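Local coordinates for protein triacylglycerol lipase (Clostridium botulinum, PDB 5AH1) that hydrolyses synthetic polyesters and probably also ester bonds of acylglycerols, as an alpha/beta-hydrolase-fold lipase that binds zinc, at residues 335-340 with 344-349. Numbering follows the deposited sequence.
Sequences ATKESI and HSVAQI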
ATOM      1  N   ALA A 335      -7.375   8.525  12.691  1.00  9.17           N
ATOM      2  CA  ALA A 335      -7.470   9.971  12.866  1.00  9.39           C
ATOM      3  C   ALA A 335      -8.927  10.440  12.981  1.00  9.61           C
ATOM      4  O   ALA A 335      -9.234  11.609  12.751  1.00 10.86           O
ATOM      5  CB  ALA A 335      -6.729  10.729  11.764  1.00 10.87           C
ATOM      6  N   THR A 336      -9.811   9.527  13.374  1.00  9.54           N
ATOM      7  CA  THR A 336     -11.191   9.856  13.706  1.00  9.37           C
ATOM      8  C   THR A 336     -11.479   9.707  15.198  1.00 10.68           C
ATOM      9  O   THR A 336     -10.730   9.061  15.944  1.00 11.20           O
ATOM     10  CB  THR A 336     -12.187   8.959  12.950  1.00  9.69           C
ATOM     11  OG1 THR A 336     -11.912   7.587  13.217  1.00 10.48           O
ATOM     12  CG2 THR A 336     -12.110   9.199  11.446  1.00 10.63           C
ATOM     13  N   LYS A 337     -12.591  10.305  15.617  1.00 10.97           N
ATOM     14  CA  LYS A 337     -13.150  10.142  16.954  1.00 12.62           C
ATOM     15  C   LYS A 337     -14.626   9.839  16.807  1.00 13.43           C
ATOM     16  O   LYS A 337     -15.225  10.108  15.768  1.00 12.44           O
ATOM     17  CB  LYS A 337     -12.977  11.422  17.777  1.00 15.24           C
ATOM     18  CG  LYS A 337     -13.611  12.649  17.142  1.00 18.69           C
ATOM     19  CD  LYS A 337     -13.401  13.909  17.947  1.00 22.40           C
ATOM     20  CE  LYS A 337     -14.034  15.097  17.233  1.00 25.46           C
ATOM     21  NZ  LYS A 337     -13.794  16.397  17.928  1.00 27.29           N
ATOM     22  N   GLU A 338     -15.218   9.270  17.845  1.00 15.02           N
ATOM     23  CA  GLU A 338     -16.636   8.943  17.817  1.00 17.40           C
ATOM     24  C   GLU A 338     -17.469  10.173  18.159  1.00 18.61           C
ATOM     25  O   GLU A 338     -17.191  10.870  19.135  1.00 20.59           O
ATOM     26  CB  GLU A 338     -16.942   7.807  18.801  1.00 20.54           C
ATOM     27  CG  GLU A 338     -18.411   7.378  18.793  1.00 23.55           C
ATOM     28  CD  GLU A 338     -18.675   6.096  19.569  1.00 26.45           C
ATOM     29  OE1 GLU A 338     -17.729   5.297  19.772  1.00 27.04           O
ATOM     30  OE2 GLU A 338     -19.841   5.889  19.966  1.00 27.63           O
ATOM     31  N   SER A 339     -18.480  10.443  17.341  1.00 18.15           N
ATOM     32  CA  SER A 339     -19.476  11.451  17.660  1.00 20.47           C
ATOM     33  C   SER A 339     -20.378  10.936  18.774  1.00 21.85           C
ATOM     34  O   SER A 339     -21.035   9.908  18.623  1.00 23.01           O
ATOM     35  CB  SER A 339     -20.318  11.764  16.434  1.00 22.24           C
ATOM     36  OG  SER A 339     -21.454  12.522  16.807  1.00 23.76           O
ATOM     37  N   ILE A 340     -20.431  11.650  19.889  1.00 22.90           N
ATOM     38  CA  ILE A 340     -21.246  11.202  21.020  1.00 24.85           C
ATOM     39  C   ILE A 340     -22.750  11.376  20.758  1.00 23.93           C
ATOM     40  O   ILE A 340     -23.583  10.890  21.518  1.00 25.57           O
ATOM     41  CB  ILE A 340     -20.859  11.937  22.319  1.00 27.24           C
ATOM     42  CG1 ILE A 340     -21.154  13.438  22.201  1.00 28.99           C
ATOM     43  CG2 ILE A 340     -19.384  11.692  22.632  1.00 27.38           C
ATOM     44  CD1 ILE A 340     -20.906  14.216  23.490  1.00 29.75           C
ATOM     45  N   HIS A 344     -21.451   7.855  15.024  1.00 11.76           N
ATOM     46  CA  HIS A 344     -20.639   7.865  13.811  1.00 10.93           C
ATOM     47  C   HIS A 344     -19.220   8.310  14.146  1.00 11.19           C
ATOM     48  O   HIS A 344     -19.003   9.012  15.131  1.00 13.50           O
ATOM     49  CB  HIS A 344     -21.226   8.814  12.775  1.00 12.16           C
ATOM     50  CG  HIS A 344     -22.572   8.397  12.281  1.00 13.27           C
ATOM     51  ND1 HIS A 344     -23.526   9.301  11.867  1.00 14.40           N
ATOM     52  CD2 HIS A 344     -23.123   7.171  12.131  1.00 14.62           C
ATOM     53  CE1 HIS A 344     -24.610   8.649  11.487  1.00 14.94           C
ATOM     54  NE2 HIS A 344     -24.393   7.355  11.639  1.00 15.10           N
ATOM     55  N   SER A 345     -18.256   7.891  13.326  1.00 10.19           N
ATOM     56  CA  SER A 345     -16.883   8.392  13.423  1.00 10.58           C
ATOM     57  C   SER A 345     -16.713   9.603  12.521  1.00 10.64           C
ATOM     58  O   SER A 345     -17.198   9.620  11.387  1.00 11.88           O
ATOM     59  CB  SER A 345     -15.854   7.326  13.046  1.00 11.18           C
ATOM     60  OG  SER A 345     -15.710   6.351  14.066  1.00 12.08           O
ATOM     61  N   VAL A 346     -16.028  10.614  13.037  1.00 10.37           N
ATOM     62  CA  VAL A 346     -15.786  11.857  12.321  1.00 11.17           C
ATOM     63  C   VAL A 346     -14.327  12.258  12.429  1.00 11.13           C
ATOM     64  O   VAL A 346     -13.620  11.851  13.352  1.00 10.97           O
ATOM     65  CB  VAL A 346     -16.669  12.996  12.853  1.00 12.71           C
ATOM     66  CG1 VAL A 346     -18.116  12.630  12.674  1.00 13.42           C
ATOM     67  CG2 VAL A 346     -16.376  13.277  14.310  1.00 13.70           C
ATOM     68  N   ALA A 347     -13.856  13.045  11.472  1.00 12.35           N
ATOM     69  CA  ALA A 347     -12.465  13.485  11.485  1.00 14.01           C
ATOM     70  C   ALA A 347     -12.099  14.227  12.762  1.00 14.43           C
ATOM     71  O   ALA A 347     -12.871  15.067  13.239  1.00 15.74           O
ATOM     72  CB  ALA A 347     -12.219  14.397  10.305  1.00 14.54           C
ATOM     73  N   GLN A 348     -10.927  13.912  13.316  1.00 13.85           N
ATOM     74  CA  GLN A 348     -10.311  14.739  14.350  1.00 15.10           C
ATOM     75  C   GLN A 348      -9.702  15.972  13.706  1.00 14.65           C
ATOM     76  O   GLN A 348      -8.847  15.871  12.832  1.00 14.83           O
ATOM     77  CB  GLN A 348      -9.182  13.996  15.068  1.00 15.92           C
ATOM     78  CG  GLN A 348      -9.582  12.767  15.870  1.00 17.88           C
ATOM     79  CD  GLN A 348      -8.362  12.038  16.399  1.00 19.22           C
ATOM     80  OE1 GLN A 348      -7.885  11.084  15.800  1.00 18.76           O
ATOM     81  NE2 GLN A 348      -7.833  12.513  17.504  1.00 21.33           N
ATOM     82  N   ILE A 349     -10.137  17.138  14.158  0.58 15.57           N
ATOM     83  CA  ILE A 349      -9.612  18.398  13.657  0.58 16.57           C
ATOM     84  C   ILE A 349      -8.212  18.617  14.218  0.58 16.65           C
ATOM     85  O   ILE A 349      -8.024  18.670  15.434  0.58 18.13           O
ATOM     86  CB  ILE A 349     -10.535  19.568  14.046  0.58 18.07           C
ATOM     87  CG1 ILE A 349     -11.980  19.264  13.632  0.58 19.05           C
ATOM     88  CG2 ILE A 349     -10.045  20.874  13.421  0.58 18.70           C
ATOM     89  CD1 ILE A 349     -12.151  18.931  12.159  0.58 19.26           C
TER
HETATM   90  O   HOH W   1     -13.382   7.053  15.419  1.00 11.18           O
HETATM   91  O   HOH W   2     -11.592  17.183  16.614  1.00 33.00           O
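The side-chain amide of Q348 stands steeply on one face of the A335-T336 peptide, with its oxygen toward that face: Q348 OE1 sits 3.1 Å from A335 C, almost straight above it. The approach is a carbonyl-to-carbonyl contact, and on the same amide NE2 is hydrogen-bonded to N423 OD1. Q348 N donates to A335 O at 2.9 Å, tilted 16° from the carbonyl plane. Q348 thus meets the peptide twice, with its side-chain oxygen over the face and its backbone N-H at the carbonyl oxygen.

The pairing illustrates how a two-stranded antiparallel beta hairpin can be built outside the central parallel sheet of an alpha/beta-hydrolase, here following strand 327-331 and packed beside helix 357-363. K337 and V346 form the hydrogen-bonded pair, with both backbone bonds 2.9 Å long (K337 N to V346 O and V346 N to K337 O). Toward the turn, S339 N reaches H344 O at 2.7 Å, nearly straight at 168°.

K337 CG, set between its own N and carbonyl carbon (chi1 58°), brushes V346 CG2 at 4.0 Å; beyond it the extended chain carries NZ to a water that also accepts the I349 N-H. Another water lies between T336 OG1 and S345 OG, at 2.7 and 2.8 Å respectively, and N383 N is a further partner of T336 OG1.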